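Local structure of CDA peptide synthetase I (Streptomyces coelicolor, 5DU9) at residues Gly42-Ala47 / Val373-Pro378; Arg51-Thr56 / Thr99-Arg104; Asp107-Glu112 / Leu142-Gly147; His150-Gly155 / Leu168-Leu173; Val243-Leu248 / Gly404-Phe409. The protein is a multi-domain peptide synthetase of Streptomyces, represented here by a condensation domain with the two-lobed fold of its superfamily. The protein carries 1 engineered substitution. All coordinates share one frame; numbering follows the deposited sequence.

Contact 1: Gly42-Ala47 / Val373-Pro378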
# COMPACT_ATOMS: atom_id res chain seq x y z
N GLY A 42 13.65 -8.43 19.01
CA GLY A 42 14.94 -8.74 19.61
C GLY A 42 16.06 -7.87 19.06
O GLY A 42 15.87 -7.20 18.04
N PRO A 43 17.23 -7.89 19.72
CA PRO A 43 18.34 -7.01 19.35
C PRO A 43 18.94 -7.30 17.97
O PRO A 43 19.11 -8.46 17.59
CB PRO A 43 19.37 -7.26 20.46
CG PRO A 43 19.03 -8.60 21.00
CD PRO A 43 17.55 -8.73 20.88
N LEU A 44 19.26 -6.24 17.25
CA LEU A 44 19.99 -6.32 15.99
C LEU A 44 21.30 -5.54 16.09
O LEU A 44 21.41 -4.58 16.86
CB LEU A 44 19.15 -5.77 14.84
CG LEU A 44 17.84 -6.49 14.51
CD1 LEU A 44 17.11 -5.77 13.40
CD2 LEU A 44 18.10 -7.94 14.13
N ASP A 45 22.29 -5.97 15.32
CA ASP A 45 23.58 -5.28 15.26
C ASP A 45 23.51 -4.21 14.18
O ASP A 45 23.43 -4.52 12.99
CB ASP A 45 24.70 -6.29 14.97
CG ASP A 45 26.09 -5.67 15.07
OD1 ASP A 45 26.31 -4.58 14.51
OD2 ASP A 45 26.96 -6.30 15.70
N HIS A 46 23.55 -2.94 14.59
CA HIS A 46 23.38 -1.84 13.64
C HIS A 46 24.51 -1.78 12.62
O HIS A 46 24.27 -1.48 11.44
CB HIS A 46 23.30 -0.50 14.38
CG HIS A 46 23.36 0.68 13.46
ND1 HIS A 46 24.42 1.56 13.45
CD2 HIS A 46 22.51 1.11 12.50
CE1 HIS A 46 24.21 2.49 12.54
NE2 HIS A 46 23.05 2.24 11.95
N ALA A 47 25.73 -2.05 13.06
CA ALA A 47 26.87 -2.04 12.16
C ALA A 47 26.69 -3.07 11.05
O ALA A 47 26.95 -2.78 9.88
CB ALA A 47 28.15 -2.31 12.92
N VAL A 373 9.37 -11.43 9.25
CA VAL A 373 10.71 -11.32 8.69
C VAL A 373 11.74 -11.85 9.68
O VAL A 373 11.82 -11.39 10.81
CB VAL A 373 11.02 -9.85 8.32
CG1 VAL A 373 12.44 -9.69 7.82
CG2 VAL A 373 10.04 -9.35 7.26
N ASP A 374 12.54 -12.82 9.23
CA ASP A 374 13.45 -13.53 10.11
C ASP A 374 14.87 -12.97 10.06
O ASP A 374 15.57 -13.11 9.05
CB ASP A 374 13.48 -15.02 9.74
CG ASP A 374 14.32 -15.85 10.70
OD1 ASP A 374 14.56 -15.40 11.84
OD2 ASP A 374 14.73 -16.96 10.31
N PHE A 375 15.29 -12.34 11.15
CA PHE A 375 16.64 -11.77 11.23
C PHE A 375 17.60 -12.73 11.93
O PHE A 375 18.66 -12.32 12.41
CB PHE A 375 16.60 -10.43 11.96
CG PHE A 375 15.99 -9.32 11.15
CD1 PHE A 375 16.76 -8.62 10.24
CD2 PHE A 375 14.65 -8.99 11.29
CE1 PHE A 375 16.21 -7.60 9.48
CE2 PHE A 375 14.09 -7.98 10.54
CZ PHE A 375 14.88 -7.28 9.63
N GLY A 376 17.24 -14.01 11.98
CA GLY A 376 18.09 -15.03 12.56
C GLY A 376 17.93 -15.11 14.07
O GLY A 376 18.91 -15.19 14.81
N GLY A 377 16.68 -15.09 14.51
CA GLY A 377 16.35 -15.06 15.92
C GLY A 377 15.28 -14.00 16.14
O GLY A 377 14.11 -14.33 16.34
N PRO A 378 15.68 -12.72 16.10
CA PRO A 378 14.69 -11.64 16.09
C PRO A 378 13.76 -11.75 14.89
O PRO A 378 14.21 -12.12 13.81
CB PRO A 378 15.54 -10.37 16.02
CG PRO A 378 16.89 -10.77 16.48
CD PRO A 378 17.05 -12.20 16.07

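Contact 2: Arg51-Thr56 / Thr99-Arg104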
# COMPACT_ATOMS: atom_id res chain seq x y z
N ARG A 51 25.71 -2.62 6.92
CA ARG A 51 26.38 -3.29 5.81
C ARG A 51 25.36 -4.03 4.95
O ARG A 51 25.43 -4.00 3.72
CB ARG A 51 27.44 -4.27 6.32
N ALA A 52 24.41 -4.68 5.60
CA ALA A 52 23.36 -5.43 4.91
C ALA A 52 22.49 -4.51 4.05
O ALA A 52 22.07 -4.88 2.96
CB ALA A 52 22.50 -6.19 5.90
N LEU A 53 22.22 -3.31 4.56
CA LEU A 53 21.43 -2.35 3.80
C LEU A 53 22.16 -1.96 2.53
O LEU A 53 21.56 -1.86 1.46
CB LEU A 53 21.13 -1.09 4.63
CG LEU A 53 20.31 -0.02 3.89
CD1 LEU A 53 18.97 -0.57 3.43
CD2 LEU A 53 20.11 1.22 4.74
N ARG A 54 23.47 -1.74 2.64
CA ARG A 54 24.26 -1.33 1.50
C ARG A 54 24.22 -2.39 0.40
O ARG A 54 24.02 -2.07 -0.77
CB ARG A 54 25.71 -1.04 1.92
CG ARG A 54 26.51 -0.33 0.84
CD ARG A 54 27.81 0.25 1.39
NE ARG A 54 28.60 0.87 0.33
CZ ARG A 54 28.46 2.13 -0.08
NH1 ARG A 54 27.55 2.93 0.47
NH2 ARG A 54 29.24 2.60 -1.05
N LEU A 55 24.39 -3.65 0.79
CA LEU A 55 24.34 -4.76 -0.16
C LEU A 55 22.95 -4.89 -0.77
O LEU A 55 22.80 -5.17 -1.95
CB LEU A 55 24.73 -6.07 0.52
CG LEU A 55 26.18 -6.19 1.00
CD1 LEU A 55 26.34 -7.44 1.85
CD2 LEU A 55 27.13 -6.22 -0.17
N THR A 56 21.93 -4.68 0.06
CA THR A 56 20.55 -4.82 -0.39
C THR A 56 20.21 -3.74 -1.40
O THR A 56 19.66 -4.03 -2.46
CB THR A 56 19.57 -4.76 0.80
OG1 THR A 56 19.81 -5.86 1.68
CG2 THR A 56 18.13 -4.81 0.31
N THR A 99 24.33 6.44 -5.74
CA THR A 99 23.25 6.35 -4.78
C THR A 99 23.85 6.31 -3.38
O THR A 99 24.66 5.42 -3.08
CB THR A 99 22.37 5.10 -5.00
OG1 THR A 99 21.65 5.25 -6.23
CG2 THR A 99 21.37 4.92 -3.86
N PRO A 100 23.47 7.26 -2.52
CA PRO A 100 23.94 7.18 -1.13
C PRO A 100 23.16 6.13 -0.35
O PRO A 100 21.99 5.89 -0.64
CB PRO A 100 23.68 8.58 -0.59
CG PRO A 100 22.52 9.07 -1.37
CD PRO A 100 22.65 8.46 -2.74
N VAL A 101 23.82 5.50 0.62
CA VAL A 101 23.15 4.54 1.49
C VAL A 101 23.46 4.87 2.94
O VAL A 101 24.63 4.95 3.34
CB VAL A 101 23.56 3.10 1.19
CG1 VAL A 101 22.70 2.14 2.00
CG2 VAL A 101 23.43 2.81 -0.31
N LEU A 102 22.40 5.05 3.72
CA LEU A 102 22.53 5.41 5.12
C LEU A 102 21.47 4.71 5.94
O LEU A 102 20.27 4.82 5.67
CB LEU A 102 22.40 6.93 5.29
CG LEU A 102 22.35 7.45 6.73
CD1 LEU A 102 23.68 7.23 7.42
CD2 LEU A 102 21.96 8.92 6.74
N LEU A 103 21.92 3.97 6.95
CA LEU A 103 21.02 3.43 7.97
C LEU A 103 21.26 4.18 9.27
O LEU A 103 22.30 4.02 9.91
CB LEU A 103 21.24 1.93 8.17
CG LEU A 103 20.38 1.32 9.28
CD1 LEU A 103 18.90 1.42 8.95
CD2 LEU A 103 20.77 -0.13 9.53
N ARG A 104 20.30 5.02 9.64
CA ARG A 104 20.39 5.74 10.89
C ARG A 104 20.16 4.79 12.06
O ARG A 104 19.38 3.85 11.95
CB ARG A 104 19.38 6.88 10.95
CG ARG A 104 19.53 7.93 9.86
CD ARG A 104 18.55 9.08 10.10
NE ARG A 104 18.53 10.04 9.00
CZ ARG A 104 19.30 11.12 8.91
NH1 ARG A 104 20.18 11.39 9.86
NH2 ARG A 104 19.19 11.93 7.87
O HOH W 1 26.97 5.05 -2.08

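Contact 3: Asp107-Glu112 / Leu142-Gly147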
# COMPACT_ATOMS: atom_id res chain seq x y z
N ASP A 107 18.78 5.58 19.13
CA ASP A 107 18.63 4.85 20.38
C ASP A 107 17.65 5.56 21.29
O ASP A 107 17.98 6.55 21.93
CB ASP A 107 19.99 4.69 21.06
CG ASP A 107 19.94 3.77 22.27
OD1 ASP A 107 18.84 3.39 22.69
OD2 ASP A 107 21.02 3.44 22.81
N LEU A 108 16.42 5.04 21.34
CA LEU A 108 15.40 5.59 22.22
C LEU A 108 15.25 4.73 23.48
O LEU A 108 14.29 4.89 24.24
CB LEU A 108 14.06 5.68 21.48
CG LEU A 108 14.09 6.59 20.24
CD1 LEU A 108 12.79 6.49 19.45
CD2 LEU A 108 14.36 8.04 20.63
N SER A 109 16.21 3.83 23.70
CA SER A 109 16.23 3.04 24.92
C SER A 109 16.63 3.93 26.08
O SER A 109 17.81 4.27 26.24
CB SER A 109 17.20 1.86 24.80
OG SER A 109 18.54 2.28 25.03
N GLY A 110 15.65 4.31 26.88
CA GLY A 110 15.86 5.26 27.96
C GLY A 110 14.79 6.33 27.94
O GLY A 110 14.55 7.00 28.95
N HIS A 111 14.15 6.51 26.78
CA HIS A 111 13.10 7.50 26.65
C HIS A 111 11.84 7.03 27.38
O HIS A 111 11.62 5.83 27.53
CB HIS A 111 12.78 7.78 25.18
CG HIS A 111 12.19 9.14 24.95
ND1 HIS A 111 10.87 9.44 25.22
CD2 HIS A 111 12.76 10.29 24.50
CE1 HIS A 111 10.65 10.71 24.93
NE2 HIS A 111 11.77 11.25 24.50
N GLU A 112 11.04 7.98 27.83
CA GLU A 112 9.80 7.67 28.54
C GLU A 112 8.79 7.00 27.62
O GLU A 112 8.03 6.13 28.04
CB GLU A 112 9.21 8.94 29.15
CG GLU A 112 7.97 8.71 29.99
CD GLU A 112 7.67 9.87 30.92
OE1 GLU A 112 8.01 11.02 30.57
OE2 GLU A 112 7.10 9.63 32.01
N LEU A 142 16.95 2.61 11.98
CA LEU A 142 16.77 1.56 12.97
C LEU A 142 16.61 2.22 14.33
O LEU A 142 17.51 2.93 14.78
CB LEU A 142 17.96 0.60 12.98
CG LEU A 142 17.90 -0.53 14.02
CD1 LEU A 142 16.81 -1.53 13.67
CD2 LEU A 142 19.25 -1.21 14.15
N PHE A 143 15.47 2.00 14.96
CA PHE A 143 15.23 2.50 16.31
C PHE A 143 15.48 1.40 17.33
O PHE A 143 15.06 0.26 17.13
CB PHE A 143 13.80 3.02 16.47
CG PHE A 143 13.48 4.18 15.58
CD1 PHE A 143 13.68 5.48 16.03
CD2 PHE A 143 12.96 3.98 14.31
CE1 PHE A 143 13.37 6.56 15.22
CE2 PHE A 143 12.65 5.06 13.50
CZ PHE A 143 12.86 6.35 13.96
N THR A 144 16.18 1.74 18.41
CA THR A 144 16.25 0.88 19.59
C THR A 144 15.20 1.40 20.58
O THR A 144 15.20 2.58 20.92
CB THR A 144 17.65 0.89 20.23
OG1 THR A 144 18.62 0.45 19.28
CG2 THR A 144 17.69 -0.04 21.45
N LEU A 145 14.32 0.51 21.04
CA LEU A 145 13.17 0.93 21.85
C LEU A 145 13.24 0.53 23.32
O LEU A 145 12.36 0.88 24.10
CB LEU A 145 11.89 0.36 21.26
CG LEU A 145 11.57 0.74 19.82
CD1 LEU A 145 10.23 0.15 19.42
CD2 LEU A 145 11.57 2.25 19.64
N GLY A 146 14.28 -0.21 23.70
CA GLY A 146 14.35 -0.73 25.06
C GLY A 146 13.66 -2.07 25.16
O GLY A 146 12.79 -2.39 24.35
N GLY A 147 14.04 -2.87 26.15
CA GLY A 147 13.58 -4.24 26.24
C GLY A 147 14.16 -5.08 25.12
O GLY A 147 13.73 -6.20 24.88

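Contact 4: His150-Gly155 / Leu168-Leu173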
# COMPACT_ATOMS: atom_id res chain seq x y z
N HIS A 150 13.24 -3.48 18.67
CA HIS A 150 13.68 -2.55 17.64
C HIS A 150 12.55 -2.19 16.69
O HIS A 150 11.50 -2.85 16.66
CB HIS A 150 14.85 -3.13 16.85
CG HIS A 150 16.16 -3.03 17.56
ND1 HIS A 150 16.49 -3.83 18.63
CD2 HIS A 150 17.23 -2.22 17.35
CE1 HIS A 150 17.71 -3.52 19.05
NE2 HIS A 150 18.18 -2.55 18.29
N LEU A 151 12.77 -1.14 15.92
CA LEU A 151 11.85 -0.74 14.87
C LEU A 151 12.68 -0.32 13.67
O LEU A 151 13.55 0.54 13.79
CB LEU A 151 10.94 0.40 15.34
CG LEU A 151 9.77 0.79 14.43
CD1 LEU A 151 8.64 1.36 15.26
CD2 LEU A 151 10.21 1.80 13.38
N TYR A 152 12.41 -0.94 12.52
CA TYR A 152 13.07 -0.55 11.27
C TYR A 152 12.09 0.24 10.42
O TYR A 152 11.06 -0.29 10.03
CB TYR A 152 13.56 -1.77 10.49
CG TYR A 152 14.43 -1.40 9.31
CD1 TYR A 152 13.89 -0.87 8.15
CD2 TYR A 152 15.81 -1.57 9.37
CE1 TYR A 152 14.69 -0.51 7.08
CE2 TYR A 152 16.61 -1.22 8.30
CZ TYR A 152 16.05 -0.69 7.16
OH TYR A 152 16.85 -0.34 6.10
N TYR A 153 12.44 1.49 10.14
CA TYR A 153 11.61 2.36 9.31
C TYR A 153 12.12 2.43 7.88
O TYR A 153 13.29 2.71 7.63
CB TYR A 153 11.57 3.78 9.90
CG TYR A 153 11.05 4.85 8.96
CD1 TYR A 153 9.71 4.90 8.59
CD2 TYR A 153 11.90 5.83 8.47
CE1 TYR A 153 9.24 5.89 7.74
CE2 TYR A 153 11.43 6.83 7.62
CZ TYR A 153 10.10 6.85 7.27
OH TYR A 153 9.64 7.85 6.43
N LEU A 154 11.21 2.16 6.95
CA LEU A 154 11.47 2.29 5.53
C LEU A 154 10.60 3.41 4.96
O LEU A 154 9.39 3.24 4.80
CB LEU A 154 11.18 0.98 4.79
CG LEU A 154 11.24 1.03 3.26
CD1 LEU A 154 12.63 1.38 2.77
CD2 LEU A 154 10.77 -0.29 2.67
N GLY A 155 11.23 4.55 4.70
CA GLY A 155 10.56 5.67 4.07
C GLY A 155 10.97 5.69 2.61
O GLY A 155 12.14 5.47 2.29
N LEU A 168 9.33 -7.21 -0.55
CA LEU A 168 10.50 -7.75 -1.25
C LEU A 168 11.78 -7.23 -0.62
O LEU A 168 12.75 -7.97 -0.44
CB LEU A 168 10.47 -7.40 -2.74
CG LEU A 168 9.41 -8.09 -3.61
CD1 LEU A 168 9.42 -7.48 -5.00
CD2 LEU A 168 9.65 -9.59 -3.69
N PHE A 169 11.77 -5.94 -0.29
CA PHE A 169 12.93 -5.31 0.33
C PHE A 169 13.25 -5.92 1.69
O PHE A 169 14.39 -6.30 1.95
CB PHE A 169 12.69 -3.81 0.50
CG PHE A 169 13.70 -3.14 1.40
CD1 PHE A 169 14.94 -2.78 0.91
CD2 PHE A 169 13.41 -2.91 2.73
CE1 PHE A 169 15.87 -2.18 1.74
CE2 PHE A 169 14.34 -2.31 3.57
CZ PHE A 169 15.57 -1.95 3.07
N TYR A 170 12.25 -6.01 2.56
CA TYR A 170 12.46 -6.49 3.93
C TYR A 170 13.01 -7.91 3.95
O TYR A 170 13.93 -8.22 4.71
CB TYR A 170 11.17 -6.44 4.73
CG TYR A 170 10.71 -5.06 5.17
CD1 TYR A 170 11.60 -4.15 5.73
CD2 TYR A 170 9.38 -4.69 5.05
CE1 TYR A 170 11.17 -2.90 6.14
CE2 TYR A 170 8.95 -3.46 5.46
CZ TYR A 170 9.84 -2.56 6.01
OH TYR A 170 9.41 -1.32 6.41
N GLU A 171 12.45 -8.77 3.11
CA GLU A 171 12.89 -10.16 3.04
C GLU A 171 14.35 -10.25 2.60
O GLU A 171 15.12 -11.03 3.15
CB GLU A 171 12.01 -10.97 2.09
CG GLU A 171 10.61 -11.24 2.61
CD GLU A 171 9.96 -12.46 1.99
OE1 GLU A 171 10.43 -12.92 0.93
OE2 GLU A 171 8.97 -12.97 2.56
N ARG A 172 14.72 -9.45 1.61
CA ARG A 172 16.10 -9.46 1.12
C ARG A 172 17.06 -8.92 2.18
O ARG A 172 18.14 -9.47 2.39
CB ARG A 172 16.22 -8.64 -0.17
CG ARG A 172 17.65 -8.48 -0.68
CD ARG A 172 18.33 -9.81 -0.91
NE ARG A 172 19.68 -9.66 -1.44
CZ ARG A 172 20.58 -10.64 -1.52
NH1 ARG A 172 20.28 -11.85 -1.08
NH2 ARG A 172 21.78 -10.40 -2.02
N LEU A 173 16.65 -7.84 2.84
CA LEU A 173 17.46 -7.23 3.89
C LEU A 173 17.78 -8.25 4.97
O LEU A 173 18.93 -8.38 5.40
CB LEU A 173 16.73 -6.03 4.50
CG LEU A 173 17.47 -5.32 5.64
CD1 LEU A 173 18.69 -4.59 5.10
CD2 LEU A 173 16.54 -4.35 6.36

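Contact 5: Val243-Leu248 / Gly404-Phe409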
# COMPACT_ATOMS: atom_id res chain seq x y z
N VAL A 243 -2.96 9.79 9.76
CA VAL A 243 -3.09 8.34 9.92
C VAL A 243 -3.44 7.99 11.36
O VAL A 243 -2.75 8.42 12.30
CB VAL A 243 -1.80 7.61 9.51
CG1 VAL A 243 -1.96 6.10 9.62
CG2 VAL A 243 -1.40 7.99 8.09
N ARG A 244 -4.52 7.24 11.53
CA ARG A 244 -4.89 6.72 12.84
C ARG A 244 -4.97 5.20 12.75
O ARG A 244 -5.62 4.65 11.86
CB ARG A 244 -6.21 7.32 13.32
CG ARG A 244 -6.10 8.78 13.73
CD ARG A 244 -5.18 8.98 14.93
NE ARG A 244 -5.04 10.39 15.31
CZ ARG A 244 -4.11 11.22 14.83
NH1 ARG A 244 -3.22 10.80 13.94
NH2 ARG A 244 -4.08 12.48 15.24
N SER A 245 -4.29 4.55 13.68
CA SER A 245 -4.11 3.11 13.63
C SER A 245 -4.78 2.44 14.83
O SER A 245 -4.67 2.92 15.96
CB SER A 245 -2.62 2.77 13.59
OG SER A 245 -2.42 1.38 13.41
N LEU A 246 -5.47 1.34 14.57
CA LEU A 246 -6.17 0.59 15.60
C LEU A 246 -5.74 -0.86 15.55
O LEU A 246 -5.89 -1.52 14.53
CB LEU A 246 -7.69 0.71 15.43
CG LEU A 246 -8.56 -0.15 16.35
CD1 LEU A 246 -8.31 0.20 17.81
CD2 LEU A 246 -10.03 0.03 16.00
N GLY A 247 -5.18 -1.35 16.65
CA GLY A 247 -4.80 -2.75 16.76
C GLY A 247 -5.95 -3.61 17.23
O GLY A 247 -6.59 -3.30 18.24
N LEU A 248 -6.21 -4.68 16.49
CA LEU A 248 -7.27 -5.63 16.81
C LEU A 248 -6.67 -7.00 17.09
O LEU A 248 -6.08 -7.60 16.19
CB LEU A 248 -8.28 -5.74 15.67
CG LEU A 248 -8.97 -4.45 15.23
CD1 LEU A 248 -9.87 -4.73 14.04
CD2 LEU A 248 -9.75 -3.82 16.37
N GLY A 404 -4.45 -11.46 14.06
CA GLY A 404 -4.84 -10.12 14.49
C GLY A 404 -4.55 -9.11 13.39
O GLY A 404 -3.79 -9.40 12.46
N LEU A 405 -5.14 -7.93 13.52
CA LEU A 405 -5.06 -6.92 12.47
C LEU A 405 -4.62 -5.57 13.01
O LEU A 405 -4.88 -5.22 14.16
CB LEU A 405 -6.42 -6.75 11.79
CG LEU A 405 -6.94 -7.95 11.00
CD1 LEU A 405 -8.42 -7.78 10.69
CD2 LEU A 405 -6.14 -8.12 9.72
N ARG A 406 -3.95 -4.81 12.16
CA ARG A 406 -3.80 -3.38 12.36
C ARG A 406 -4.64 -2.70 11.29
O ARG A 406 -4.45 -2.95 10.11
CB ARG A 406 -2.34 -2.94 12.29
CG ARG A 406 -2.08 -1.59 12.93
CD ARG A 406 -1.32 -1.74 14.25
NE ARG A 406 -1.55 -0.61 15.15
CZ ARG A 406 -1.53 -0.68 16.48
NH1 ARG A 406 -1.31 -1.84 17.09
NH2 ARG A 406 -1.75 0.41 17.20
N VAL A 407 -5.57 -1.86 11.73
CA VAL A 407 -6.44 -1.12 10.82
C VAL A 407 -6.03 0.34 10.83
O VAL A 407 -6.11 1.00 11.86
CB VAL A 407 -7.92 -1.25 11.21
CG1 VAL A 407 -8.81 -0.48 10.24
CG2 VAL A 407 -8.33 -2.72 11.28
N ASP A 408 -5.57 0.83 9.68
CA ASP A 408 -5.19 2.23 9.55
C ASP A 408 -6.22 2.99 8.73
O ASP A 408 -6.54 2.60 7.61
CB ASP A 408 -3.81 2.36 8.88
CG ASP A 408 -2.67 2.11 9.85
OD1 ASP A 408 -2.85 1.32 10.79
OD2 ASP A 408 -1.59 2.71 9.66
N PHE A 409 -6.76 4.05 9.31
CA PHE A 409 -7.59 4.99 8.57
C PHE A 409 -6.71 6.18 8.21
O PHE A 409 -6.23 6.90 9.08
CB PHE A 409 -8.80 5.44 9.39
CG PHE A 409 -10.01 4.57 9.20
CD1 PHE A 409 -9.90 3.19 9.16
CD2 PHE A 409 -11.28 5.13 9.08
CE1 PHE A 409 -11.01 2.39 8.99
CE2 PHE A 409 -12.40 4.33 8.90
CZ PHE A 409 -12.26 2.96 8.86
O HOH W 2 -1.89 3.66 17.23

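Contact 1: Gly42-Ala47 / Val373-Pro378
Gly-42 lies against the flank of the Pro-378 ring, its carbonyl O 3.8 Å from Pro-378 CB. Pro-43 contributes its carbonyl and not its ring, with Pro-43 O 3.4 Å from Pro-378 CG, so backbone and proline ring make up this end of the contact. Leu-44 carries most of the apolar packing. Its CG is anti to the carbonyl carbon (chi1 -63°), which sends the two methyls toward residues 375-378 for separate tasks. CD2 meets both partners, 3.6 Å from Phe-375 CB and 3.9 Å from Pro-378 CG. CD1 sits over the middle of one face of the Phe-375 ring, 4.3 Å from the centroid and 10° off the ring normal, a CH-pi contact in which the two side chains meet at about a right angle. Asp-45 leaves the interface and caps helix 46-58 by accepting from Val-48 N. In the partner segment, the reversal at 375-378 is held by Phe-375 N bonding to Pro-378 O at 2.9 Å, and by Asp-374 OD1, which takes Gly-376 N from above its carboxylate plane at 3.0 Å. Segment 42-47 thus packs on the turn of a beta-hairpin, closed by an Asx turn, in which edge strand 373-374 leads back into strand 379-384 of the six-stranded sheet.

Contact 2: Arg51-Thr56 / Thr99-Arg104
On the helix whose Leu-53 packs against Val-101, the carbonyl oxygen of Ala-52 is gripped twice by Thr-56. The Thr-56 backbone N gives the ordinary helical bond, and Thr-56 OG1 adds a second at 2.8 Å to Ala-52 O, reaching it from the opposite face of the carbonyl plane. Between the segments the contact is mostly hydrocarbon. Leu-53 extends from the helix with CG anti to the backbone N (chi1 179°), which puts Leu-53 CG 3.7 Å from Val-101 CG1. Its CD2 methyl goes further along the extended chain, lying 3.7 Å from Leu-103 CB and equally near the carbonyl oxygen of Leu-102. Val-101 CG1 therefore fills the angle between two helical residues, since it also meets the backbone at Arg-54 CA, 3.8 Å away. Arg-54, extended from CG to NE, passes Val-101 at a slant and brings NH1 to 4.1 Å from Val-101 CB. Beyond the valine, a water joins the two segments: it accepts a weak bond from Arg-54 NH1 at 3.4 Å and donates to Thr-99 O over a very short distance, which leaves that bond's exact geometry doubtful. Arg-54 NH2 has a weak bond to Ala-83 O. On the inner side, Leu-53 also touches Tyr-152 and Phe-169. The chemistry is thus graded, with close leucine and valine contacts toward the sheet and, at the rim, a guanidinium whose bonds to the water and to Ala-83 O are weak, so little of the contact's polar chemistry bridges the segments directly.

Contact 3: Asp107-Glu112 / Leu142-Gly147
Asp-107 pairs with Thr-144 in a parallel bridge, CA to CA 4.7 Å, and Leu-108 N closes it with a 2.8 Å bond to Thr-144 O. This is where edge strand 103-107 of the six-stranded sheet leaves its neighbour 138-146, and an Asx turn starts the departure. Asp-107 OD1 accepts from Ser-109 N at 2.9 Å nearly along its C-O axis, while the hydroxyl Ser-109 OG takes the syn lone pair of the same oxygen at 2.6 Å. One carboxylate oxygen thus fixes both the turn and the serine rotamer, with OG placed between backbone N and carbonyl carbon (chi1 81°). That oxygen also rests on Thr-144, whose OG1 is bonded to His-105 NE2. On the side of helix 114-126, Leu-108 and Phe-143 lie side by side and point the same way, both touching Ala-118 of that helix. Leu-108 CD1 reaches Phe-143 CD1 at 3.7 Å and, more loosely, Leu-145. Farther on, the methylene of Ser-109 lies against the backbone of Gly-146, with Ser-109 CB 3.7 Å from Gly-146 N.

Contact 4: His150-Gly155 / Leu168-Leu173
Tyr-152 and Leu-154 both leave the strand with CG anti to the backbone N (chi1 -171° and 172°), and Phe-169 and Leu-173 leave the helix in the same way, which points all four into the gap between strand 150-155 and helix 168-173, whose segment axes approach to 11.2 Å. Tyr-170 differs: its CG stands beside the backbone N (chi1 -75°), which swings the ring across until its OH lies 3.3 Å from Leu-154 CB. Three helix residues meet the Tyr-152 ring. Leu-173 CD2 lies over one face, 4.0 Å from the centroid, and Tyr-152 CD1 meets the edge of the Tyr-170 ring in its plane, 3.9 Å from Tyr-170 CE1. Tyr-152 OH stands at the rim of Phe-169, 3.7 Å from Phe-169 CZ. Leu-154 covers Phe-169 instead, placing CD1 over a face near the rim. Both buried phenol groups have partners elsewhere: Tyr-152 OH bonds His-140 ND1, and Tyr-170 OH bonds Ser-36 OG. Helix 163-182 is thereby laid on one face of the six-stranded sheet. The intervening turn bears His-158, which lines the (2S)-2-amino-N-butyl-propanamide pocket and belongs to the HHxxxDG signature of condensation domains.

Contact 5: Val243-Leu248 / Gly404-Phe409
Arg-406 starts from CB on the face of the sheet that Ser-245 and Asp-408 share, and bends at chi2 (107°) over the neighbouring strand. CG and CD pass beside Ser-245 OG, CG in a tight approach at 3.0 Å from that oxygen. NE then bonds the same atom, Arg-406 NE to Ser-245 OG 2.8 Å, with the hydroxyl close to the guanidinium plane. CZ lies over the backbone, 3.7 Å from Gly-247 N, and NH1 goes on to Gly-247 CA at 3.6 Å, where glycine leaves room for the flat group. NH2 ends on a water, which donates to Ser-245 O. Ser-245 is the relay here: OG, anti to its backbone N, accepts from the arginine and donates to Asp-408 OD1 at 2.7 Å, on the syn side but 32° out of the carboxylate plane. The charges of Arg-406 and Asp-408 would reinforce this chain. Strand 242-248 is an outer strand of the four-stranded sheet and runs antiparallel to 404-411, with Leu-246/Val-407 and Leu-248/Leu-405 as hydrogen-bonded pairs. On this other face Leu-248 CD1 touches Val-407 CG2 at 3.7 Å, and Leu-248 also packs on Val-429 of helix 418-437. Farther along, Arg-244 O accepts both Phe-409 N and, from the same helix, Gln-425 NE2.

In the fold
Contacts 1 to 4 belong to one lobe, built round the six-stranded sheet. Contacts 1 and 2 share helix 46-58, and contacts 3 and 4 use the neighbouring strands 138-146 and 149-157. Contacts 2, 3 and 4 close in series along the chain, all within the long span between the two segments of contact 1. The centre of contact 4 is about 11 Å from those of contacts 1 and 2, which are about 16 Å from each other and joined by a probable bond from His-46 to Leu-103 O. Contact 5 stands alone in the four-stranded sheet, its centre about 20 Å from that of contact 4. The side chains of Leu-154 and Val-243 are about 13 and 12 Å from the bound (2S)-2-amino-N-butyl-propanamide, consistent with a pocket between lobes.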